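Local coordinates for protein chitooligosaccharide oxidase (Gibberella zeae, PDB 6Y0R) that oxidises the C1 hydroxyl of chitooligosaccharides to the corresponding lactones with a bicovalently bound FAD, passing the electrons to molecular oxygen and releasing hydrogen peroxide, at residues F236-N241 against G301-T306; A287-A292 against V305-V310; N338-S343 against D449-N454; M269-N274 against W372-D377; A126-G131 against L222-F227. All coordinates share one frame; numbering follows the deposited sequence.

Contact 1 of 5, residues F236-N241 against G301-T306; sequences FDIGLN and GGVQVT
Val303 and Ile238 form the apolar centre, CG2 of Ile238 lying 3.8 Å from CB of Val303. The two branches of Ile238 divide the work. CG2, anti to the backbone N, serves Val303, while CG1, beside that N (chi1 -46°), leads to CG2 of Val305 at 4.0 Å. The other contact of Val303 is made by its CG1, 3.4 Å from CD2 of Leu240, tighter than usual for two methyls. Phe236, Leu240 and Val305 carry this apolar layer on to helix 286-300 through Leu289, Phe300 and Val297. Outward from it run the backbones of two antiparallel strands, where Asp237 and Thr306 form a hydrogen-bonded pair, each N giving a bond of 2.9 Å to the other residue's O. Beyond that pair the chains diverge, and water takes over: one molecule joins Gly239 O to Gln304 N and another joins Gly239 N to Gln304 O. At the polar edge a third water donates to Asp237 OD2 at 2.7 Å and also bonds Thr306 OG1. Strand 305-310 is outermost in the seven-stranded sheet, and the residues leading into it are thus held by waters that bridge the two backbones and by aliphatic packing on the Ile238 and Val305 face.

Contact 2 of 5, residues A287-A292 against V305-V310; sequences ASLRKA and VTATTV
Val305 O is gripped by both terminal nitrogens of the Arg290 guanidinium. NH1 gives the stronger bond, 2.8 Å to Val305 O, whereas NH2 adds a weak one to the same oxygen at 3.1 Å. The oxygen sits at the edge of the guanidinium, close to its plane, but the donor NH1 stands above the carbonyl plane, 39° out of it. Arg290 can reach so far because its chain is extended from CG to NE, carrying the charged group from the flank of the helix over to the strand. A salt bridge from NH2 to Glu286, one turn earlier in the same helix, probably helps hold the guanidinium in this orientation and balance its charge. Helix 286-300 runs roughly antiparallel to strand 305-310, the axes of the two short segments approaching to 9.4 Å at an angle of 147°, so the chain leaves the helix and doubles back as the edge strand of the sheet that the helix covers. Under the arginine lies the apolar part of this helix-on-sheet packing. Leu289 has CG anti to its own N (chi1 179°), which turns the side chain down to the sheet, and its CD1 touches both Val305 CG1 and Ala307 CB, 4.1 Å from each. Phe236 of the adjoining strand touches both Leu289 and Ala307, while Leu293 and Val297 of the helix extend the cover over Val305.

Contact 3 of 5, residues N338-S343 against D449-N454; sequences NFYASS and DSQIKN
Tyr340 reaches from edge strand 338-346 to a type I beta turn, Asp449 to Ile452, whose first residue also makes an Asx turn. With CG anti to the backbone N (chi1 173°), the phenol extends outward until its OH donates to Asp449 OD1 at 2.6 Å. The hydroxyl meets that oxygen on the syn side but tilted out of the carboxylate plane, with ring and carboxylate planes 66° apart. On the anti side, and from the opposite face of the carboxylate, Gln451 N donates to the same OD1 at 3.0 Å, closing the Asx turn. Ser450 OG lies at the ring edge, 3.7 Å from CE1 of Tyr340, and Gln451 CG comes within 3.5 Å of the phenolic OH. Phe422 of helix 420-433 makes an edge-to-face contact with the same ring. Next along the strand, Ala341 contributes its carbonyl: a water donates to Ala341 O at 2.7 Å and accepts from Ser450 N. The contact joins the berberine-like region to this strand, whose Ala341 side chain is about 9 Å from the FAD. Ser342 then takes the other carboxylate oxygen. This buried carboxylate thus has both oxygens engaged by hydroxyls, which would probably stabilise its negative charge, and Arg429 adds a long, weak ion pair at OD2. The Ser342 OG to Asp449 OD2 bond is 2.6 Å long and arrives from above the carboxylate plane, 41° out of it.

Contact 4 of 5, residues M269-N274 against W372-D377; sequences MGVSKN and WWLQMD
Trp372 lays its indole against the backbone where strand 265-272 ends: CA of Ser272 sits over the face of the six-membered ring, a CH-pi contact 4.0 Å from the centroid. CG lies between the backbone N and carbonyl carbon (chi1 65°), which swings the indole across toward the neighbouring strand. There Lys273 CG approaches NE1 to 3.5 Å, although the N-H itself is given to Gly365 O and the lysine NZ to Ser368 O and His370 O. A water accepts from Lys273 N and donates to Trp372 O, and Ser272 OG accepts from Asn274 N in an ST turn just beyond the strand. Before this end the pairing is regular antiparallel: Met269 with Met376 and Val271 with Leu374 exchange pairs of backbone bonds, the shortest being Met376 N to Met269 O at 2.7 Å. The side chains of Val271 and Leu374 lie side by side, CG2 to CD1 3.7 Å, on the same face of the sheet as Met269 and Met376. Gln375 is on the other face, its side chain about 7 Å from the FAD. The strands are central in the seven-stranded sheet, with strand 275-283 beyond one and strand 403-411 beyond the other, while helices 247-260 and 351-367 cover the methionine and leucine face through Leu251, Phe254, Phe357 and Val361.

Contact 5 of 5, residues A126-G131 against L222-F227; sequences AKIQPG and LEFQTF
Glu223 runs alongside Lys127 on the partly exposed face of an antiparallel strand pair. From its CB, 3.9 Å from Ala126 O, the chain passes to CG, which lies anti to the backbone N (chi1 -175°) and comes within 3.5 Å of the same oxygen. CD then faces CE of Lys127 at 3.9 Å, and OE1 keeps a similar distance from that carbon. OE2, at the tip, is 3.7 Å from Lys127 CE but 4.5 Å from NZ, beyond a salt bridge; its hydrogen bond goes to Thr125 OG1. Any attraction between the charges is therefore probably a modest addition to the backbone pairing. Ala126 with Phe224 and Ile128 with Leu222 each exchange two bonds, the shortest being Ile128 N to Leu222 O at 2.8 Å. On the buried face Ile128 CD1 meets Phe224 CD1 at 4.1 Å, the side chains crossing at about a right angle, and Ala126 CB packs on Thr226 CG2. Leu159 of helix 159-165 covers Ile128, Leu222 and Phe224. In this FAD-binding PCMH-type region strand 125-128 lies between strands 118-120 and 218-228, the latter also pairing with 182-188, and leads by way of Gln129 to Pro130, which touches the FAD.

Overall arrangement
From the N terminus, contact 5 closes first, drawing strand 125-128 onto strand 218-228 within the FAD-binding region; it is complete before any other opens. The chain then enters the seven-stranded sheet through strand 233-239, which opens contact 1. Contact 4 opens at strand 265-272, before contact 1 closes, so these two cross. Contact 2 is a short helix-to-strand return lying wholly within the span of contact 4, and it ends with contact 1 on strand 305-310. Contact 3 opens at 338-343 before contact 4 closes and crosses it, finally tying the berberine-like region to the opposite sheet edge. Contacts 3 and 5 lie on opposite sides of the chain's centre.

Contact 1 of 5, residues F236-N241 against G301-T306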
# COMPACT_ATOMS: atom_id res chain seq x y z
N PHE A 236 -16.90 -12.77 2.53
CA PHE A 236 -17.13 -14.16 2.12
C PHE A 236 -15.80 -14.87 1.92
O PHE A 236 -14.76 -14.25 1.76
CB PHE A 236 -17.99 -14.26 0.86
CG PHE A 236 -17.41 -13.64 -0.38
CD1 PHE A 236 -17.63 -12.31 -0.70
CD2 PHE A 236 -16.62 -14.41 -1.24
CE1 PHE A 236 -17.08 -11.75 -1.84
CE2 PHE A 236 -16.08 -13.84 -2.39
CZ PHE A 236 -16.31 -12.51 -2.68
N ASP A 237 -15.89 -16.19 1.99
CA ASP A 237 -14.75 -17.10 1.82
C ASP A 237 -15.22 -18.34 1.08
O ASP A 237 -16.38 -18.77 1.28
CB ASP A 237 -14.13 -17.44 3.18
CG ASP A 237 -13.52 -16.23 3.86
OD1 ASP A 237 -12.35 -15.86 3.51
OD2 ASP A 237 -14.25 -15.58 4.66
N ILE A 238 -14.33 -18.88 0.27
CA ILE A 238 -14.55 -20.17 -0.43
C ILE A 238 -13.33 -21.04 -0.18
O ILE A 238 -12.24 -20.72 -0.68
CB ILE A 238 -14.81 -20.02 -1.94
CG1 ILE A 238 -15.83 -18.92 -2.24
CG2 ILE A 238 -15.28 -21.34 -2.48
CD1 ILE A 238 -16.06 -18.68 -3.70
N GLY A 239 -13.54 -22.12 0.57
CA GLY A 239 -12.51 -23.12 0.84
C GLY A 239 -12.38 -24.02 -0.36
O GLY A 239 -13.40 -24.36 -0.95
N LEU A 240 -11.16 -24.33 -0.73
CA LEU A 240 -10.88 -25.11 -1.94
C LEU A 240 -9.99 -26.30 -1.58
O LEU A 240 -9.20 -26.19 -0.64
CB LEU A 240 -10.20 -24.25 -3.01
CG LEU A 240 -11.05 -23.12 -3.60
CD1 LEU A 240 -10.21 -22.26 -4.54
CD2 LEU A 240 -12.26 -23.68 -4.33
N ASN A 241 -10.12 -27.38 -2.36
CA ASN A 241 -9.27 -28.58 -2.24
C ASN A 241 -8.69 -28.83 -3.63
O ASN A 241 -9.13 -29.77 -4.32
CB ASN A 241 -10.11 -29.72 -1.67
CG ASN A 241 -9.31 -30.97 -1.42
OD1 ASN A 241 -8.11 -30.92 -1.16
ND2 ASN A 241 -9.98 -32.11 -1.54
N GLY A 301 -16.96 -26.48 -8.73
CA GLY A 301 -17.53 -27.76 -8.27
C GLY A 301 -17.13 -28.09 -6.85
O GLY A 301 -15.91 -27.94 -6.47
N GLY A 302 -18.09 -28.59 -6.09
CA GLY A 302 -17.82 -29.14 -4.75
C GLY A 302 -17.26 -28.12 -3.78
O GLY A 302 -16.50 -28.53 -2.88
N VAL A 303 -17.67 -26.87 -3.89
CA VAL A 303 -17.26 -25.81 -2.92
C VAL A 303 -18.53 -25.25 -2.27
O VAL A 303 -19.59 -25.13 -2.98
CB VAL A 303 -16.42 -24.73 -3.61
CG1 VAL A 303 -15.22 -25.33 -4.29
CG2 VAL A 303 -17.24 -23.90 -4.59
N GLN A 304 -18.39 -24.77 -1.04
CA GLN A 304 -19.41 -24.00 -0.28
C GLN A 304 -18.86 -22.58 -0.03
O GLN A 304 -17.68 -22.43 0.32
CB GLN A 304 -19.71 -24.66 1.07
CG GLN A 304 -20.99 -24.18 1.76
CD GLN A 304 -20.96 -23.94 3.26
OE1 GLN A 304 -20.07 -24.38 4.01
NE2 GLN A 304 -21.96 -23.21 3.74
N VAL A 305 -19.71 -21.60 -0.25
CA VAL A 305 -19.43 -20.20 0.12
C VAL A 305 -19.85 -20.02 1.57
O VAL A 305 -21.01 -20.35 1.88
CB VAL A 305 -20.21 -19.26 -0.80
CG1 VAL A 305 -20.09 -17.80 -0.39
CG2 VAL A 305 -19.79 -19.45 -2.25
N THR A 306 -18.97 -19.48 2.39
CA THR A 306 -19.33 -18.96 3.73
C THR A 306 -19.40 -17.44 3.60
O THR A 306 -18.61 -16.85 2.87
CB THR A 306 -18.37 -19.40 4.83
OG1 THR A 306 -17.08 -18.87 4.57
CG2 THR A 306 -18.30 -20.91 4.96
O HOH W 1 -16.79 -16.23 5.40
O HOH W 2 -15.84 -25.26 -0.11
O HOH W 3 -15.94 -22.56 2.06

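Contact 2 of 5, residues A287-A292 against V305-V310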
# COMPACT_ATOMS: atom_id res chain seq x y z
N ALA A 287 -27.81 -12.85 0.46
CA ALA A 287 -28.56 -13.53 -0.62
C ALA A 287 -28.06 -13.07 -1.98
O ALA A 287 -27.86 -13.93 -2.87
CB ALA A 287 -30.05 -13.29 -0.43
N SER A 288 -27.82 -11.76 -2.14
CA SER A 288 -27.36 -11.13 -3.40
C SER A 288 -25.94 -11.62 -3.71
O SER A 288 -25.66 -11.91 -4.88
CB SER A 288 -27.41 -9.62 -3.33
OG SER A 288 -28.75 -9.16 -3.25
N LEU A 289 -25.10 -11.71 -2.68
CA LEU A 289 -23.70 -12.21 -2.86
C LEU A 289 -23.75 -13.66 -3.36
O LEU A 289 -23.02 -14.02 -4.32
CB LEU A 289 -22.95 -12.08 -1.53
CG LEU A 289 -21.50 -12.56 -1.51
CD1 LEU A 289 -21.41 -14.01 -1.13
CD2 LEU A 289 -20.78 -12.27 -2.82
N ARG A 290 -24.56 -14.51 -2.73
CA ARG A 290 -24.65 -15.92 -3.13
C ARG A 290 -25.13 -16.02 -4.58
O ARG A 290 -24.56 -16.83 -5.32
CB ARG A 290 -25.53 -16.67 -2.12
CG ARG A 290 -24.83 -16.87 -0.78
CD ARG A 290 -25.60 -17.76 0.16
NE ARG A 290 -24.94 -17.88 1.44
CZ ARG A 290 -23.96 -18.72 1.71
NH1 ARG A 290 -23.51 -19.54 0.79
NH2 ARG A 290 -23.45 -18.75 2.93
N LYS A 291 -26.11 -15.20 -4.99
CA LYS A 291 -26.56 -15.23 -6.41
C LYS A 291 -25.44 -14.78 -7.35
O LYS A 291 -25.17 -15.45 -8.36
CB LYS A 291 -27.82 -14.38 -6.59
CG LYS A 291 -29.04 -14.99 -5.93
CD LYS A 291 -30.27 -14.09 -5.90
CE LYS A 291 -31.23 -14.49 -4.78
NZ LYS A 291 -32.64 -14.42 -5.22
N ALA A 292 -24.70 -13.74 -6.96
CA ALA A 292 -23.61 -13.17 -7.79
C ALA A 292 -22.46 -14.17 -7.95
O ALA A 292 -21.80 -14.14 -9.03
CB ALA A 292 -23.10 -11.90 -7.17
N VAL A 305 -19.71 -21.60 -0.25
CA VAL A 305 -19.43 -20.20 0.12
C VAL A 305 -19.85 -20.02 1.57
O VAL A 305 -21.01 -20.35 1.88
CB VAL A 305 -20.21 -19.26 -0.80
CG1 VAL A 305 -20.09 -17.80 -0.39
CG2 VAL A 305 -19.79 -19.45 -2.25
N THR A 306 -18.97 -19.48 2.39
CA THR A 306 -19.33 -18.96 3.73
C THR A 306 -19.40 -17.44 3.60
O THR A 306 -18.61 -16.85 2.87
CB THR A 306 -18.37 -19.40 4.83
OG1 THR A 306 -17.08 -18.87 4.57
CG2 THR A 306 -18.30 -20.91 4.96
N ALA A 307 -20.35 -16.80 4.26
CA ALA A 307 -20.59 -15.35 4.07
C ALA A 307 -21.36 -14.78 5.24
O ALA A 307 -22.26 -15.47 5.84
CB ALA A 307 -21.32 -15.10 2.78
N THR A 308 -21.03 -13.55 5.56
CA THR A 308 -21.68 -12.83 6.67
C THR A 308 -21.89 -11.38 6.25
O THR A 308 -20.93 -10.74 5.82
CB THR A 308 -20.86 -12.90 7.96
OG1 THR A 308 -20.63 -14.27 8.31
CG2 THR A 308 -21.58 -12.19 9.08
N THR A 309 -23.12 -10.89 6.43
CA THR A 309 -23.40 -9.47 6.19
C THR A 309 -23.18 -8.69 7.48
O THR A 309 -23.83 -9.03 8.53
CB THR A 309 -24.80 -9.26 5.63
OG1 THR A 309 -24.95 -10.08 4.47
CG2 THR A 309 -25.08 -7.83 5.25
N VAL A 310 -22.43 -7.62 7.38
CA VAL A 310 -22.11 -6.68 8.48
C VAL A 310 -22.26 -5.26 7.94
O VAL A 310 -22.69 -5.09 6.79
CB VAL A 310 -20.71 -6.97 9.03
CG1 VAL A 310 -20.65 -8.32 9.71
CG2 VAL A 310 -19.65 -6.90 7.95

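Contact 3 of 5, residues N338-S343 against D449-N454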
# COMPACT_ATOMS: atom_id res chain seq x y z
N ASN A 338 9.07 -9.98 10.54
CA ASN A 338 10.45 -10.24 10.06
C ASN A 338 10.34 -10.98 8.73
O ASN A 338 10.06 -12.16 8.73
CB ASN A 338 11.24 -11.05 11.11
CG ASN A 338 12.71 -11.14 10.82
OD1 ASN A 338 13.21 -10.65 9.81
ND2 ASN A 338 13.43 -11.83 11.70
N PHE A 339 10.39 -10.25 7.62
CA PHE A 339 9.91 -10.81 6.33
C PHE A 339 10.57 -10.18 5.12
O PHE A 339 11.27 -9.18 5.18
CB PHE A 339 8.40 -10.65 6.28
CG PHE A 339 7.97 -9.22 6.11
CD1 PHE A 339 7.93 -8.35 7.19
CD2 PHE A 339 7.55 -8.75 4.87
CE1 PHE A 339 7.47 -7.05 7.07
CE2 PHE A 339 7.07 -7.44 4.76
CZ PHE A 339 7.07 -6.58 5.84
N TYR A 340 10.36 -10.86 4.00
CA TYR A 340 10.66 -10.38 2.65
C TYR A 340 9.39 -10.54 1.82
O TYR A 340 8.59 -11.43 2.05
CB TYR A 340 11.81 -11.18 2.05
CG TYR A 340 12.07 -10.87 0.61
CD1 TYR A 340 12.39 -9.59 0.18
CD2 TYR A 340 11.91 -11.85 -0.37
CE1 TYR A 340 12.59 -9.30 -1.15
CE2 TYR A 340 12.14 -11.58 -1.70
CZ TYR A 340 12.44 -10.29 -2.11
OH TYR A 340 12.65 -10.05 -3.43
N ALA A 341 9.15 -9.58 0.94
CA ALA A 341 7.95 -9.57 0.08
C ALA A 341 8.32 -9.09 -1.30
O ALA A 341 9.36 -8.45 -1.53
CB ALA A 341 6.89 -8.68 0.69
N SER A 342 7.42 -9.38 -2.23
CA SER A 342 7.50 -8.85 -3.60
C SER A 342 6.07 -8.78 -4.12
O SER A 342 5.16 -9.07 -3.36
CB SER A 342 8.36 -9.74 -4.48
OG SER A 342 8.60 -9.18 -5.74
N SER A 343 5.93 -8.34 -5.35
CA SER A 343 4.58 -8.15 -5.94
C SER A 343 4.68 -8.30 -7.44
O SER A 343 5.81 -8.27 -8.03
CB SER A 343 3.95 -6.82 -5.55
OG SER A 343 4.69 -5.70 -6.05
N ASP A 449 9.84 -4.33 -3.34
CA ASP A 449 10.81 -5.46 -3.39
C ASP A 449 12.22 -4.88 -3.21
O ASP A 449 12.74 -4.26 -4.13
CB ASP A 449 10.69 -6.17 -4.74
CG ASP A 449 11.48 -7.46 -4.84
OD1 ASP A 449 12.48 -7.58 -4.07
OD2 ASP A 449 11.09 -8.33 -5.65
N SER A 450 12.83 -5.17 -2.07
CA SER A 450 14.18 -4.64 -1.74
C SER A 450 15.25 -5.17 -2.69
O SER A 450 16.30 -4.51 -2.70
CB SER A 450 14.56 -4.95 -0.35
OG SER A 450 14.48 -6.32 -0.10
N GLN A 451 15.07 -6.32 -3.34
CA GLN A 451 16.18 -7.01 -4.07
C GLN A 451 16.30 -6.54 -5.51
O GLN A 451 17.31 -6.87 -6.14
CB GLN A 451 16.00 -8.52 -4.01
CG GLN A 451 15.95 -9.05 -2.59
CD GLN A 451 17.06 -8.51 -1.73
OE1 GLN A 451 18.19 -9.03 -1.77
NE2 GLN A 451 16.73 -7.57 -0.87
N ILE A 452 15.32 -5.84 -6.05
CA ILE A 452 15.37 -5.47 -7.49
C ILE A 452 16.44 -4.41 -7.68
O ILE A 452 16.60 -3.56 -6.77
CB ILE A 452 13.99 -4.95 -7.92
CG1 ILE A 452 13.04 -6.14 -7.93
CG2 ILE A 452 14.03 -4.21 -9.26
CD1 ILE A 452 11.69 -5.76 -8.43
N LYS A 453 17.07 -4.39 -8.86
CA LYS A 453 18.01 -3.29 -9.21
C LYS A 453 17.30 -1.95 -9.04
O LYS A 453 16.11 -1.76 -9.40
CB LYS A 453 18.59 -3.43 -10.62
CG LYS A 453 19.48 -4.66 -10.80
CD LYS A 453 19.88 -4.92 -12.23
CE LYS A 453 20.80 -6.11 -12.37
NZ LYS A 453 21.55 -6.06 -13.65
N ASN A 454 18.08 -0.97 -8.64
CA ASN A 454 17.55 0.36 -8.29
C ASN A 454 16.70 1.01 -9.39
O ASN A 454 15.55 1.35 -9.06
CB ASN A 454 18.69 1.25 -7.81
CG ASN A 454 19.27 0.82 -6.48
OD1 ASN A 454 18.61 0.16 -5.66
ND2 ASN A 454 20.49 1.24 -6.25
O HOH W 4 10.73 -6.53 -0.17

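Contact 4 of 5, residues M269-N274 against W372-D377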
# COMPACT_ATOMS: atom_id res chain seq x y z
N MET A 269 -7.49 -14.49 -4.27
CA MET A 269 -7.14 -15.89 -4.08
C MET A 269 -5.92 -15.94 -3.17
O MET A 269 -4.89 -15.32 -3.53
CB MET A 269 -6.84 -16.56 -5.41
CG MET A 269 -6.50 -18.03 -5.24
SD MET A 269 -7.89 -19.10 -4.91
CE MET A 269 -8.89 -18.88 -6.37
N GLY A 270 -6.02 -16.61 -2.03
CA GLY A 270 -4.85 -16.84 -1.17
C GLY A 270 -4.24 -18.21 -1.46
O GLY A 270 -5.01 -19.16 -1.78
N VAL A 271 -2.91 -18.33 -1.45
CA VAL A 271 -2.21 -19.61 -1.77
C VAL A 271 -1.10 -19.76 -0.75
O VAL A 271 -0.39 -18.78 -0.51
CB VAL A 271 -1.67 -19.64 -3.21
CG1 VAL A 271 -1.13 -21.03 -3.51
CG2 VAL A 271 -2.72 -19.21 -4.27
N SER A 272 -0.95 -20.93 -0.18
CA SER A 272 0.22 -21.28 0.66
C SER A 272 0.42 -22.78 0.55
O SER A 272 -0.27 -23.41 -0.26
CB SER A 272 -0.02 -20.89 2.07
OG SER A 272 -1.01 -21.72 2.66
N LYS A 273 1.36 -23.34 1.31
CA LYS A 273 1.50 -24.80 1.36
C LYS A 273 0.19 -25.46 1.82
O LYS A 273 0.03 -26.63 1.47
CB LYS A 273 2.65 -25.17 2.28
CG LYS A 273 3.98 -24.97 1.61
CD LYS A 273 5.11 -25.35 2.53
CE LYS A 273 5.30 -24.42 3.69
NZ LYS A 273 6.48 -24.83 4.49
N ASN A 274 -0.68 -24.76 2.54
CA ASN A 274 -1.97 -25.28 3.06
C ASN A 274 -3.01 -25.35 1.93
O ASN A 274 -4.10 -25.90 2.19
CB ASN A 274 -2.52 -24.43 4.21
CG ASN A 274 -1.65 -24.43 5.45
OD1 ASN A 274 -1.37 -23.37 6.02
ND2 ASN A 274 -1.18 -25.60 5.85
N TRP A 372 5.80 -19.37 3.50
CA TRP A 372 5.50 -18.41 2.41
C TRP A 372 3.99 -18.35 2.19
O TRP A 372 3.28 -19.28 2.54
CB TRP A 372 6.26 -18.77 1.14
CG TRP A 372 5.85 -20.08 0.56
CD1 TRP A 372 6.43 -21.29 0.78
CD2 TRP A 372 4.77 -20.32 -0.36
NE1 TRP A 372 5.74 -22.28 0.11
CE2 TRP A 372 4.72 -21.70 -0.61
CE3 TRP A 372 3.79 -19.51 -0.95
CZ2 TRP A 372 3.78 -22.28 -1.45
CZ3 TRP A 372 2.87 -20.09 -1.79
CH2 TRP A 372 2.84 -21.45 -2.02
N TRP A 373 3.49 -17.25 1.63
CA TRP A 373 2.08 -17.22 1.16
C TRP A 373 2.00 -16.19 0.05
O TRP A 373 2.93 -15.37 -0.12
CB TRP A 373 1.06 -16.90 2.24
CG TRP A 373 1.30 -15.66 3.03
CD1 TRP A 373 1.95 -15.58 4.23
CD2 TRP A 373 0.88 -14.32 2.72
NE1 TRP A 373 1.96 -14.30 4.68
CE2 TRP A 373 1.33 -13.49 3.77
CE3 TRP A 373 0.27 -13.72 1.62
CZ2 TRP A 373 1.10 -12.11 3.80
CZ3 TRP A 373 0.08 -12.35 1.62
CH2 TRP A 373 0.51 -11.55 2.70
N LEU A 374 0.91 -16.21 -0.71
CA LEU A 374 0.71 -15.17 -1.74
C LEU A 374 -0.78 -14.91 -1.86
O LEU A 374 -1.58 -15.72 -1.39
CB LEU A 374 1.35 -15.57 -3.07
CG LEU A 374 0.75 -16.79 -3.74
CD1 LEU A 374 -0.38 -16.39 -4.68
CD2 LEU A 374 1.83 -17.55 -4.49
N GLN A 375 -1.09 -13.74 -2.39
CA GLN A 375 -2.47 -13.37 -2.73
C GLN A 375 -2.48 -13.01 -4.20
O GLN A 375 -1.51 -12.43 -4.73
CB GLN A 375 -3.01 -12.21 -1.89
CG GLN A 375 -3.02 -12.41 -0.40
CD GLN A 375 -3.10 -11.05 0.27
OE1 GLN A 375 -2.50 -10.07 -0.19
NE2 GLN A 375 -3.87 -10.99 1.33
N MET A 376 -3.54 -13.41 -4.87
CA MET A 376 -3.83 -12.95 -6.24
C MET A 376 -5.14 -12.16 -6.23
O MET A 376 -6.20 -12.76 -6.03
CB MET A 376 -3.95 -14.12 -7.21
CG MET A 376 -4.14 -13.65 -8.60
SD MET A 376 -4.15 -14.98 -9.77
CE MET A 376 -5.76 -15.65 -9.46
N ASP A 377 -5.05 -10.84 -6.37
CA ASP A 377 -6.19 -9.92 -6.24
C ASP A 377 -6.70 -9.61 -7.64
O ASP A 377 -5.88 -9.29 -8.50
CB ASP A 377 -5.79 -8.64 -5.53
CG ASP A 377 -5.04 -8.78 -4.20
OD1 ASP A 377 -5.20 -9.80 -3.55
OD2 ASP A 377 -4.23 -7.85 -3.87
O HOH W 5 3.29 -21.96 2.92

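Contact 5 of 5, residues A126-G131 against L222-F227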
# COMPACT_ATOMS: atom_id res chain seq x y z
N ALA A 126 -13.41 15.27 3.49
CA ALA A 126 -12.68 15.04 4.74
C ALA A 126 -11.25 15.53 4.59
O ALA A 126 -10.66 15.27 3.55
CB ALA A 126 -12.69 13.58 5.11
N LYS A 127 -10.72 16.16 5.61
CA LYS A 127 -9.31 16.58 5.67
C LYS A 127 -8.65 15.70 6.71
O LYS A 127 -9.11 15.69 7.89
CB LYS A 127 -9.19 18.05 6.04
CG LYS A 127 -9.74 18.95 4.95
CD LYS A 127 -9.64 20.42 5.26
CE LYS A 127 -9.98 21.24 4.04
NZ LYS A 127 -10.60 22.53 4.42
N ILE A 128 -7.62 14.96 6.31
CA ILE A 128 -6.98 13.95 7.17
C ILE A 128 -5.48 14.17 7.17
O ILE A 128 -4.90 14.33 6.08
CB ILE A 128 -7.35 12.54 6.72
CG1 ILE A 128 -8.86 12.43 6.48
CG2 ILE A 128 -6.81 11.54 7.72
CD1 ILE A 128 -9.32 11.07 5.97
N GLN A 129 -4.90 14.17 8.35
CA GLN A 129 -3.43 14.19 8.51
C GLN A 129 -2.90 12.82 8.14
O GLN A 129 -3.50 11.80 8.45
CB GLN A 129 -3.05 14.64 9.91
CG GLN A 129 -3.46 16.11 10.14
CD GLN A 129 -3.03 16.64 11.48
OE1 GLN A 129 -3.08 15.96 12.51
NE2 GLN A 129 -2.45 17.84 11.47
N PRO A 130 -1.77 12.74 7.43
CA PRO A 130 -1.27 11.44 6.95
C PRO A 130 -0.80 10.49 8.05
O PRO A 130 -0.74 9.29 7.81
CB PRO A 130 -0.07 11.80 6.06
CG PRO A 130 0.36 13.16 6.60
CD PRO A 130 -0.92 13.87 7.01
N GLY A 131 -0.46 11.01 9.23
CA GLY A 131 -0.11 10.20 10.40
C GLY A 131 -1.31 9.45 11.01
O GLY A 131 -1.07 8.62 11.83
N LEU A 222 -4.27 15.57 3.55
CA LEU A 222 -4.91 14.98 2.39
C LEU A 222 -6.39 15.28 2.49
O LEU A 222 -6.93 15.10 3.59
CB LEU A 222 -4.69 13.46 2.38
CG LEU A 222 -3.23 13.07 2.19
CD1 LEU A 222 -2.99 11.62 2.56
CD2 LEU A 222 -2.84 13.34 0.75
N GLU A 223 -6.99 15.68 1.38
CA GLU A 223 -8.45 15.92 1.34
C GLU A 223 -9.05 14.88 0.41
O GLU A 223 -8.54 14.67 -0.68
CB GLU A 223 -8.76 17.34 0.88
CG GLU A 223 -10.26 17.64 0.94
CD GLU A 223 -10.64 19.10 0.84
OE1 GLU A 223 -9.83 19.90 0.25
OE2 GLU A 223 -11.73 19.44 1.37
N PHE A 224 -10.20 14.33 0.79
CA PHE A 224 -10.91 13.29 0.02
C PHE A 224 -12.40 13.60 -0.09
O PHE A 224 -12.97 14.20 0.84
CB PHE A 224 -10.82 11.93 0.73
CG PHE A 224 -9.42 11.40 0.96
CD1 PHE A 224 -8.68 11.83 2.04
CD2 PHE A 224 -8.87 10.52 0.04
CE1 PHE A 224 -7.39 11.36 2.24
CE2 PHE A 224 -7.57 10.05 0.23
CZ PHE A 224 -6.85 10.45 1.34
N GLN A 225 -13.01 13.09 -1.13
CA GLN A 225 -14.48 12.98 -1.23
C GLN A 225 -14.85 11.60 -0.68
O GLN A 225 -14.60 10.58 -1.37
CB GLN A 225 -14.98 13.15 -2.66
CG GLN A 225 -16.50 13.03 -2.76
CD GLN A 225 -17.24 13.99 -1.85
OE1 GLN A 225 -16.97 15.18 -1.85
NE2 GLN A 225 -18.14 13.47 -1.01
N THR A 226 -15.37 11.55 0.55
CA THR A 226 -15.82 10.27 1.14
C THR A 226 -17.03 9.72 0.38
O THR A 226 -17.74 10.48 -0.31
CB THR A 226 -16.13 10.40 2.64
OG1 THR A 226 -17.37 11.12 2.74
CG2 THR A 226 -15.00 11.04 3.43
N PHE A 227 -17.32 8.44 0.60
CA PHE A 227 -18.58 7.80 0.16
C PHE A 227 -19.35 7.36 1.41
O PHE A 227 -18.78 7.32 2.53
CB PHE A 227 -18.38 6.65 -0.83
CG PHE A 227 -17.43 5.58 -0.37
CD1 PHE A 227 -17.87 4.50 0.38
CD2 PHE A 227 -16.10 5.65 -0.73
CE1 PHE A 227 -16.98 3.51 0.79
CE2 PHE A 227 -15.21 4.67 -0.30
CZ PHE A 227 -15.66 3.60 0.45